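Side-chain contacts in response regulator aspartate phosphatase H (Bacillus subtilis, PDB 3Q15), which dephosphorylates the sporulation phosphotransferase Spo0F and also acts on the competence regulator ComA, helping to separate competence and sporulation in time: residues 110-115 and 148-153; 262-267 and 281-286; 340-345 and 356-361. All coordinates share one frame; numbering follows the deposited sequence.

Contact 1: residues 110-115 and 148-153; sequences YEFDQK and AEAYYH
F112 lays one face of its ring against the methyl of A150. A150 CB is 4.0 Å from the centroid of the F112 ring, 24° off the normal and displaced toward the rim, a CH-pi contact. The same corner of the ring presses on the helix backbone, with F112 CE1 3.4 Å from A150 O. A first torsion of 171° sets the F112 ring beside its own carbonyl carbon, facing helix 137-153. There H153 CB lies at the edge of the F112 ring, in plane, and H153 CD2 is 3.6 Å from F112 CZ. The two rings meet obliquely, planes at 67°, centroids 5.5 Å apart. Helix 93-113 and helix 137-153 carry parts of successive predicted tetratricopeptide repeats, TPR 1 and TPR 2, and F112 packs across from one to the other. Y124 of the intervening helix 117-128 touches both F112 and A150. Helix 93-113 ends here in a Schellman motif, K115 being the C-prime residue with positive phi. The end of the K115 chain lies near the histidine, K115 NZ 4.4 Å from H153 NE2, too far for a bond; the ammonium instead hydrogen-bonds to Y117 OH. Within the same turn, Q114 NE2 donates to E111 OE1 from above the carboxylate plane (2.8 Å), while E111 OE2 pairs with R107.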
loop_
_atom_site.group_PDB
_atom_site.type_symbol
_atom_site.label_atom_id
_atom_site.label_comp_id
_atom_site.label_asym_id
_atom_site.label_seq_id
_atom_site.Cartn_x
_atom_site.Cartn_y
_atom_site.Cartn_z
ATOM N N TYR A 110 -11.050 6.179 -11.209
ATOM C CA TYR A 110 -11.591 7.537 -11.228
ATOM C C TYR A 110 -11.067 8.348 -10.047
ATOM O O TYR A 110 -10.657 9.501 -10.200
ATOM C CB TYR A 110 -13.117 7.520 -11.222
ATOM C CG TYR A 110 -13.749 8.895 -11.183
ATOM C CD1 TYR A 110 -13.858 9.668 -12.335
ATOM C CD2 TYR A 110 -14.245 9.420 -9.997
ATOM C CE1 TYR A 110 -14.441 10.933 -12.302
ATOM C CE2 TYR A 110 -14.827 10.680 -9.954
ATOM C CZ TYR A 110 -14.922 11.430 -11.110
ATOM O OH TYR A 110 -15.500 12.683 -11.071
ATOM N N GLU A 111 -11.082 7.740 -8.867
ATOM C CA GLU A 111 -10.548 8.383 -7.679
ATOM C C GLU A 111 -9.059 8.646 -7.856
ATOM O O GLU A 111 -8.561 9.717 -7.506
ATOM C CB GLU A 111 -10.810 7.524 -6.443
ATOM C CG GLU A 111 -12.298 7.327 -6.137
ATOM C CD GLU A 111 -13.003 8.625 -5.747
ATOM O OE1 GLU A 111 -12.311 9.606 -5.400
ATOM O OE2 GLU A 111 -14.252 8.663 -5.783
ATOM N N PHE A 112 -8.355 7.669 -8.417
ATOM C CA PHE A 112 -6.927 7.803 -8.683
ATOM C C PHE A 112 -6.644 8.978 -9.613
ATOM O O PHE A 112 -5.712 9.746 -9.387
ATOM C CB PHE A 112 -6.366 6.501 -9.275
ATOM C CG PHE A 112 -4.954 6.620 -9.771
ATOM C CD1 PHE A 112 -3.888 6.475 -8.903
ATOM C CD2 PHE A 112 -4.696 6.869 -11.109
ATOM C CE1 PHE A 112 -2.596 6.579 -9.356
ATOM C CE2 PHE A 112 -3.402 6.975 -11.567
ATOM C CZ PHE A 112 -2.351 6.830 -10.690
ATOM N N ASP A 113 -7.464 9.125 -10.650
ATOM C CA ASP A 113 -7.274 10.188 -11.635
ATOM C C ASP A 113 -7.537 11.591 -11.086
ATOM O O ASP A 113 -7.044 12.580 -11.633
ATOM C CB ASP A 113 -8.137 9.938 -12.870
ATOM C CG ASP A 113 -7.615 8.799 -13.718
ATOM O OD1 ASP A 113 -6.408 8.492 -13.610
ATOM O OD2 ASP A 113 -8.406 8.213 -14.489
ATOM N N GLN A 114 -8.317 11.680 -10.015
ATOM C CA GLN A 114 -8.541 12.967 -9.372
ATOM C C GLN A 114 -7.693 13.081 -8.112
ATOM O O GLN A 114 -7.933 13.932 -7.262
ATOM C CB GLN A 114 -10.025 13.191 -9.072
ATOM C CG GLN A 114 -10.613 12.307 -7.989
ATOM C CD GLN A 114 -12.071 12.643 -7.721
ATOM O OE1 GLN A 114 -12.659 13.467 -8.416
ATOM N NE2 GLN A 114 -12.657 12.008 -6.711
ATOM N N LYS A 115 -6.704 12.201 -8.007
ATOM C CA LYS A 115 -5.737 12.226 -6.915
ATOM C C LYS A 115 -6.359 12.002 -5.538
ATOM O O LYS A 115 -5.800 12.412 -4.523
ATOM C CB LYS A 115 -4.927 13.531 -6.940
ATOM C CG LYS A 115 -4.236 13.804 -8.271
ATOM C CD LYS A 115 -3.357 15.049 -8.219
ATOM C CE LYS A 115 -2.061 14.784 -7.472
ATOM N NZ LYS A 115 -1.250 13.722 -8.135
ATOM N N ALA A 148 -0.482 -1.841 -9.927
ATOM C CA ALA A 148 0.942 -1.633 -9.665
ATOM C C ALA A 148 1.396 -0.284 -10.209
ATOM O O ALA A 148 2.138 0.448 -9.550
ATOM C CB ALA A 148 1.776 -2.760 -10.273
ATOM N N GLU A 149 0.947 0.038 -11.417
ATOM C CA GLU A 149 1.279 1.314 -12.035
ATOM C C GLU A 149 0.712 2.470 -11.221
ATOM O O GLU A 149 1.373 3.489 -11.027
ATOM C CB GLU A 149 0.762 1.372 -13.473
ATOM C CG GLU A 149 1.445 0.384 -14.402
ATOM C CD GLU A 149 1.222 0.705 -15.868
ATOM O OE1 GLU A 149 2.224 0.785 -16.616
ATOM O OE2 GLU A 149 0.048 0.870 -16.266
ATOM N N ALA A 150 -0.516 2.300 -10.743
ATOM C CA ALA A 150 -1.152 3.324 -9.926
ATOM C C ALA A 150 -0.367 3.550 -8.641
ATOM O O ALA A 150 -0.034 4.683 -8.308
ATOM C CB ALA A 150 -2.593 2.955 -9.622
ATOM N N TYR A 151 -0.062 2.474 -7.921
ATOM C CA TYR A 151 0.702 2.601 -6.684
ATOM C C TYR A 151 2.066 3.246 -6.933
ATOM O O TYR A 151 2.568 3.997 -6.097
ATOM C CB TYR A 151 0.868 1.245 -5.992
ATOM C CG TYR A 151 -0.331 0.829 -5.168
ATOM C CD1 TYR A 151 -0.672 1.521 -4.016
ATOM C CD2 TYR A 151 -1.115 -0.259 -5.535
ATOM C CE1 TYR A 151 -1.764 1.150 -3.254
ATOM C CE2 TYR A 151 -2.215 -0.642 -4.777
ATOM C CZ TYR A 151 -2.531 0.066 -3.639
ATOM O OH TYR A 151 -3.615 -0.304 -2.882
ATOM N N TYR A 152 2.664 2.948 -8.082
ATOM C CA TYR A 152 3.926 3.579 -8.453
ATOM C C TYR A 152 3.769 5.092 -8.589
ATOM O O TYR A 152 4.558 5.853 -8.031
ATOM C CB TYR A 152 4.485 2.979 -9.746
ATOM C CG TYR A 152 5.603 3.794 -10.355
ATOM C CD1 TYR A 152 6.873 3.803 -9.789
ATOM C CD2 TYR A 152 5.388 4.558 -11.496
ATOM C CE1 TYR A 152 7.899 4.548 -10.343
ATOM C CE2 TYR A 152 6.410 5.308 -12.058
ATOM C CZ TYR A 152 7.660 5.298 -11.477
ATOM O OH TYR A 152 8.673 6.039 -12.032
ATOM N N HIS A 153 2.751 5.522 -9.332
ATOM C CA HIS A 153 2.472 6.947 -9.497
ATOM C C HIS A 153 2.150 7.576 -8.146
ATOM O O HIS A 153 2.457 8.743 -7.901
ATOM C CB HIS A 153 1.318 7.164 -10.479
ATOM C CG HIS A 153 1.039 8.608 -10.784
ATOM N ND1 HIS A 153 1.746 9.318 -11.731
ATOM C CD2 HIS A 153 0.126 9.467 -10.272
ATOM C CE1 HIS A 153 1.281 10.556 -11.788
ATOM N NE2 HIS A 153 0.297 10.672 -10.914
#

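Contact 2: residues 262-267 and 281-286; sequences KVLFGL and FQFIEE
L267 and F283 meet branch to face: CD2 of the leucine stands over the centre of the phenylalanine ring, 3.7 Å from its centroid and only 5° off the normal. All six ring carbons are therefore at similar distances from that one methyl, a well-centred CH-pi contact. L264, one turn earlier, crosses F283 at about a right angle and brings its CD2 to 4.0 Å from F283 CD1, obliquely to the ring. The other branch of L264, CD1, goes to E286, whose extended chain L264 also crosses nearly squarely; L264 CD1 lies 3.6 Å from E286 CG, so the aliphatic part of the glutamate joins the apolar packing. F283 CG is anti to the carbonyl carbon (chi1 -62°), which places the ring beside the two leucines of helix 260-273. Q282 OE1 lies above the other ring face, offset to the rim. Cut back to an alanine, F283 would probably leave L267 CD2 without its ring face and open a gap beside L264 CD2. The segments run antiparallel at 158°, their axes 8.8 Å apart, as the paired helices of predicted TPR 5. Helix 238-255 touches L267 through F245, and its R253 forms a salt bridge with E286 OE1, while helix 299-310 touches F265 and I284.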
loop_
_atom_site.group_PDB
_atom_site.type_symbol
_atom_site.label_atom_id
_atom_site.label_comp_id
_atom_site.label_asym_id
_atom_site.label_seq_id
_atom_site.Cartn_x
_atom_site.Cartn_y
_atom_site.Cartn_z
ATOM N N LYS A 262 13.776 12.163 -26.489
ATOM C CA LYS A 262 14.102 11.635 -25.171
ATOM C C LYS A 262 15.493 11.007 -25.150
ATOM O O LYS A 262 16.241 11.172 -24.188
ATOM C CB LYS A 262 13.051 10.619 -24.723
ATOM C CG LYS A 262 13.381 9.926 -23.412
ATOM C CD LYS A 262 12.146 9.292 -22.787
ATOM C CE LYS A 262 11.423 8.399 -23.774
ATOM N NZ LYS A 262 10.179 7.840 -23.177
ATOM N N VAL A 263 15.834 10.289 -26.215
ATOM C CA VAL A 263 17.151 9.672 -26.326
ATOM C C VAL A 263 18.258 10.726 -26.388
ATOM O O VAL A 263 19.272 10.610 -25.703
ATOM C CB VAL A 263 17.247 8.745 -27.559
ATOM C CG1 VAL A 263 18.682 8.289 -27.778
ATOM C CG2 VAL A 263 16.326 7.550 -27.396
ATOM N N LEU A 264 18.062 11.757 -27.202
ATOM C CA LEU A 264 19.075 12.797 -27.354
ATOM C C LEU A 264 19.233 13.682 -26.112
ATOM O O LEU A 264 20.290 14.277 -25.898
ATOM C CB LEU A 264 18.793 13.648 -28.594
ATOM C CG LEU A 264 18.921 12.911 -29.930
ATOM C CD1 LEU A 264 18.573 13.821 -31.100
ATOM C CD2 LEU A 264 20.321 12.342 -30.091
ATOM N N PHE A 265 18.193 13.773 -25.289
ATOM C CA PHE A 265 18.300 14.555 -24.062
ATOM C C PHE A 265 19.133 13.824 -23.012
ATOM O O PHE A 265 19.932 14.438 -22.305
ATOM C CB PHE A 265 16.926 14.910 -23.491
ATOM C CG PHE A 265 16.992 15.527 -22.121
ATOM C CD1 PHE A 265 17.302 16.866 -21.967
ATOM C CD2 PHE A 265 16.762 14.764 -20.987
ATOM C CE1 PHE A 265 17.379 17.438 -20.713
ATOM C CE2 PHE A 265 16.833 15.334 -19.724
ATOM C CZ PHE A 265 17.143 16.674 -19.590
ATOM N N GLY A 266 18.937 12.513 -22.907
ATOM C CA GLY A 266 19.731 11.701 -22.004
ATOM C C GLY A 266 21.190 11.743 -22.405
ATOM O O GLY A 266 22.074 11.970 -21.579
ATOM N N LEU A 267 21.438 11.530 -23.692
ATOM C CA LEU A 267 22.787 11.578 -24.228
ATOM C C LEU A 267 23.438 12.928 -23.933
ATOM O O LEU A 267 24.567 12.988 -23.449
ATOM C CB LEU A 267 22.767 11.307 -25.734
ATOM C CG LEU A 267 24.109 11.230 -26.468
ATOM C CD1 LEU A 267 25.070 10.284 -25.764
ATOM C CD2 LEU A 267 23.901 10.804 -27.913
ATOM N N PHE A 281 26.394 19.735 -27.155
ATOM C CA PHE A 281 25.658 20.794 -27.835
ATOM C C PHE A 281 25.183 20.347 -29.210
ATOM O O PHE A 281 24.142 20.791 -29.695
ATOM C CB PHE A 281 26.499 22.069 -27.945
ATOM C CG PHE A 281 26.534 22.880 -26.681
ATOM C CD1 PHE A 281 26.153 22.323 -25.473
ATOM C CD2 PHE A 281 26.929 24.205 -26.706
ATOM C CE1 PHE A 281 26.178 23.066 -24.312
ATOM C CE2 PHE A 281 26.955 24.954 -25.545
ATOM C CZ PHE A 281 26.579 24.383 -24.347
ATOM N N GLN A 282 25.949 19.460 -29.831
ATOM C CA GLN A 282 25.579 18.915 -31.127
ATOM C C GLN A 282 24.263 18.149 -31.049
ATOM O O GLN A 282 23.372 18.343 -31.875
ATOM C CB GLN A 282 26.681 17.995 -31.650
ATOM C CG GLN A 282 26.232 17.077 -32.772
ATOM C CD GLN A 282 27.266 16.023 -33.107
ATOM O OE1 GLN A 282 26.947 14.838 -33.221
ATOM N NE2 GLN A 282 28.515 16.450 -33.270
ATOM N N PHE A 283 24.146 17.276 -30.055
ATOM C CA PHE A 283 22.952 16.453 -29.920
ATOM C C PHE A 283 21.786 17.259 -29.358
ATOM O O PHE A 283 20.625 16.926 -29.590
ATOM C CB PHE A 283 23.233 15.209 -29.065
ATOM C CG PHE A 283 24.268 14.286 -29.658
ATOM C CD1 PHE A 283 24.004 13.584 -30.823
ATOM C CD2 PHE A 283 25.505 14.123 -29.050
ATOM C CE1 PHE A 283 24.952 12.737 -31.375
ATOM C CE2 PHE A 283 26.458 13.276 -29.595
ATOM C CZ PHE A 283 26.181 12.582 -30.759
ATOM N N ILE A 284 22.098 18.324 -28.626
ATOM C CA ILE A 284 21.072 19.232 -28.132
ATOM C C ILE A 284 20.377 19.946 -29.287
ATOM O O ILE A 284 19.150 19.974 -29.362
ATOM C CB ILE A 284 21.656 20.291 -27.187
ATOM C CG1 ILE A 284 22.197 19.632 -25.919
ATOM C CG2 ILE A 284 20.596 21.324 -26.840
ATOM C CD1 ILE A 284 22.923 20.591 -25.008
ATOM N N GLU A 285 21.167 20.525 -30.186
ATOM C CA GLU A 285 20.609 21.195 -31.353
ATOM C C GLU A 285 19.867 20.198 -32.234
ATOM O O GLU A 285 18.868 20.540 -32.864
ATOM C CB GLU A 285 21.703 21.902 -32.158
ATOM C CG GLU A 285 22.314 23.109 -31.461
ATOM C CD GLU A 285 23.277 23.873 -32.355
ATOM O OE1 GLU A 285 23.569 25.049 -32.049
ATOM O OE2 GLU A 285 23.742 23.298 -33.363
ATOM N N GLU A 286 20.360 18.965 -32.274
ATOM C CA GLU A 286 19.731 17.924 -33.076
ATOM C C GLU A 286 18.356 17.573 -32.521
ATOM O O GLU A 286 17.403 17.392 -33.276
ATOM C CB GLU A 286 20.615 16.674 -33.134
ATOM C CG GLU A 286 20.026 15.536 -33.956
ATOM C CD GLU A 286 20.945 14.324 -34.038
ATOM O OE1 GLU A 286 20.426 13.202 -34.207
ATOM O OE2 GLU A 286 22.181 14.490 -33.942
#

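Contact 3: residues 340-345 and 356-361; sequences RSAAAV and AAFYRK
F358 starts its contact at CB, which lies 4.0 Å from A343 CB and equally near the A343 backbone N. Beyond it CG is anti to the carbonyl carbon, and a chi1 of -75° turns one ring face to the A342 methyl. From CG to CZ every ring carbon meets that methyl: A342 CB is 3.6 Å from F358 CD2 and sits over the ring centre, 3.5 Å from the centroid and 10° off the normal. Y359 repeats the pattern off-centre with A343. A343 CB lies over one face of the Y359 ring, offset to the rim, 3.5 Å from Y359 CE1; beyond it, Y359 OH is hydrogen-bonded to E347 OE1. The two segments form the antiparallel helix pair of predicted TPR 6, at 162° with axes 8.1 Å apart. I319 and L323 of helix 316-328 pack on F358, while the Y359 ring meets Y359 of the second subunit, placing this hairpin at a contact between subunits. No hydrogen bond joins the two segments: the small methyls probably allow the close approach, and two aromatic faces take them up, so the pairing rests on CH-pi and apolar packing.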
loop_
_atom_site.group_PDB
_atom_site.type_symbol
_atom_site.label_atom_id
_atom_site.label_comp_id
_atom_site.label_asym_id
_atom_site.label_seq_id
_atom_site.Cartn_x
_atom_site.Cartn_y
_atom_site.Cartn_z
ATOM N N ARG A 340 19.166 21.083 -9.434
ATOM C CA ARG A 340 20.258 20.235 -8.988
ATOM C C ARG A 340 21.464 20.466 -9.886
ATOM O O ARG A 340 22.584 20.651 -9.409
ATOM C CB ARG A 340 19.853 18.760 -9.020
ATOM C CG ARG A 340 19.002 18.305 -7.836
ATOM C CD ARG A 340 18.642 16.829 -7.971
ATOM N NE ARG A 340 17.823 16.315 -6.873
ATOM C CZ ARG A 340 18.313 15.713 -5.794
ATOM N NH1 ARG A 340 19.623 15.556 -5.662
ATOM N NH2 ARG A 340 17.496 15.265 -4.849
ATOM N N SER A 341 21.224 20.464 -11.191
ATOM C CA SER A 341 22.289 20.671 -12.162
ATOM C C SER A 341 22.934 22.038 -11.978
ATOM O O SER A 341 24.154 22.140 -11.857
ATOM C CB SER A 341 21.755 20.518 -13.584
ATOM O OG SER A 341 21.086 19.273 -13.722
ATOM N N ALA A 342 22.109 23.082 -11.947
ATOM C CA ALA A 342 22.610 24.447 -11.804
ATOM C C ALA A 342 23.504 24.593 -10.573
ATOM O O ALA A 342 24.540 25.250 -10.627
ATOM C CB ALA A 342 21.453 25.440 -11.759
ATOM N N ALA A 343 23.102 23.975 -9.467
ATOM C CA ALA A 343 23.878 24.046 -8.234
ATOM C C ALA A 343 25.265 23.440 -8.418
ATOM O O ALA A 343 26.250 23.965 -7.902
ATOM C CB ALA A 343 23.146 23.356 -7.100
ATOM N N ALA A 344 25.335 22.333 -9.149
ATOM C CA ALA A 344 26.605 21.654 -9.384
ATOM C C ALA A 344 27.503 22.464 -10.316
ATOM O O ALA A 344 28.715 22.563 -10.103
ATOM C CB ALA A 344 26.368 20.260 -9.953
ATOM N N VAL A 345 26.904 23.046 -11.349
ATOM C CA VAL A 345 27.652 23.880 -12.281
ATOM C C VAL A 345 28.278 25.079 -11.569
ATOM O O VAL A 345 29.456 25.372 -11.758
ATOM C CB VAL A 345 26.770 24.365 -13.450
ATOM C CG1 VAL A 345 27.523 25.378 -14.310
ATOM C CG2 VAL A 345 26.305 23.183 -14.289
ATOM N N ALA A 356 24.010 27.954 -3.482
ATOM C CA ALA A 356 23.081 27.918 -2.358
ATOM C C ALA A 356 21.665 28.291 -2.795
ATOM O O ALA A 356 20.691 27.663 -2.377
ATOM C CB ALA A 356 23.559 28.837 -1.240
ATOM N N ALA A 357 21.556 29.313 -3.639
ATOM C CA ALA A 357 20.256 29.732 -4.156
ATOM C C ALA A 357 19.520 28.581 -4.846
ATOM O O ALA A 357 18.320 28.389 -4.644
ATOM C CB ALA A 357 20.413 30.913 -5.106
ATOM N N PHE A 358 20.241 27.819 -5.660
ATOM C CA PHE A 358 19.631 26.703 -6.370
ATOM C C PHE A 358 19.332 25.532 -5.446
ATOM O O PHE A 358 18.331 24.847 -5.625
ATOM C CB PHE A 358 20.480 26.278 -7.569
ATOM C CG PHE A 358 20.372 27.218 -8.732
ATOM C CD1 PHE A 358 21.357 28.153 -8.976
ATOM C CD2 PHE A 358 19.263 27.186 -9.560
ATOM C CE1 PHE A 358 21.248 29.029 -10.036
ATOM C CE2 PHE A 358 19.149 28.060 -10.622
ATOM C CZ PHE A 358 20.142 28.982 -10.859
ATOM N N TYR A 359 20.185 25.316 -4.451
ATOM C CA TYR A 359 19.929 24.282 -3.455
ATOM C C TYR A 359 18.613 24.555 -2.721
ATOM O O TYR A 359 17.864 23.631 -2.412
ATOM C CB TYR A 359 21.085 24.190 -2.454
ATOM C CG TYR A 359 22.290 23.412 -2.945
ATOM C CD1 TYR A 359 22.133 22.216 -3.628
ATOM C CD2 TYR A 359 23.581 23.877 -2.725
ATOM C CE1 TYR A 359 23.222 21.502 -4.075
ATOM C CE2 TYR A 359 24.683 23.166 -3.173
ATOM C CZ TYR A 359 24.495 21.981 -3.847
ATOM O OH TYR A 359 25.582 21.265 -4.296
ATOM N N ARG A 360 18.333 25.827 -2.448
ATOM C CA ARG A 360 17.076 26.197 -1.804
ATOM C C ARG A 360 15.880 25.924 -2.717
ATOM O O ARG A 360 14.809 25.533 -2.253
ATOM C CB ARG A 360 17.086 27.666 -1.363
ATOM C CG ARG A 360 18.047 27.981 -0.219
ATOM C CD ARG A 360 17.766 29.356 0.423
ATOM N NE ARG A 360 17.812 30.455 -0.539
ATOM C CZ ARG A 360 18.928 31.070 -0.925
ATOM N NH1 ARG A 360 20.097 30.693 -0.430
ATOM N NH2 ARG A 360 18.878 32.059 -1.810
ATOM N N LYS A 361 16.068 26.141 -4.015
ATOM C CA LYS A 361 15.034 25.844 -4.994
ATOM C C LYS A 361 14.790 24.338 -5.051
ATOM O O LYS A 361 13.662 23.882 -5.257
ATOM C CB LYS A 361 15.428 26.357 -6.381
ATOM C CG LYS A 361 15.669 27.858 -6.468
ATOM C CD LYS A 361 15.921 28.287 -7.907
ATOM C CE LYS A 361 16.527 29.681 -7.979
ATOM N NZ LYS A 361 15.651 30.714 -7.356
#

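Contacts 2 and 3 each join the two antiparallel helices of one predicted repeat, TPR 5 and TPR 6, whereas contact 1 joins helices of TPR 1 and TPR 2. All three set aliphatic groups over an aromatic face and none has a hydrogen bond between its segments. Contact 3 is the buried one, with alanines as partners and one of its touching residues, Y359, itself meeting a second subunit. Contact 2 is partly buried, trades alanines for leucines and has a slightly wider axis spacing. Contact 1, the closest of the three to the chain centre, is also partly buried, yet includes an exposed histidine. Its centre lies about 32 and 31 Å from those of contacts 2 and 3, whose centres are about 22 Å apart.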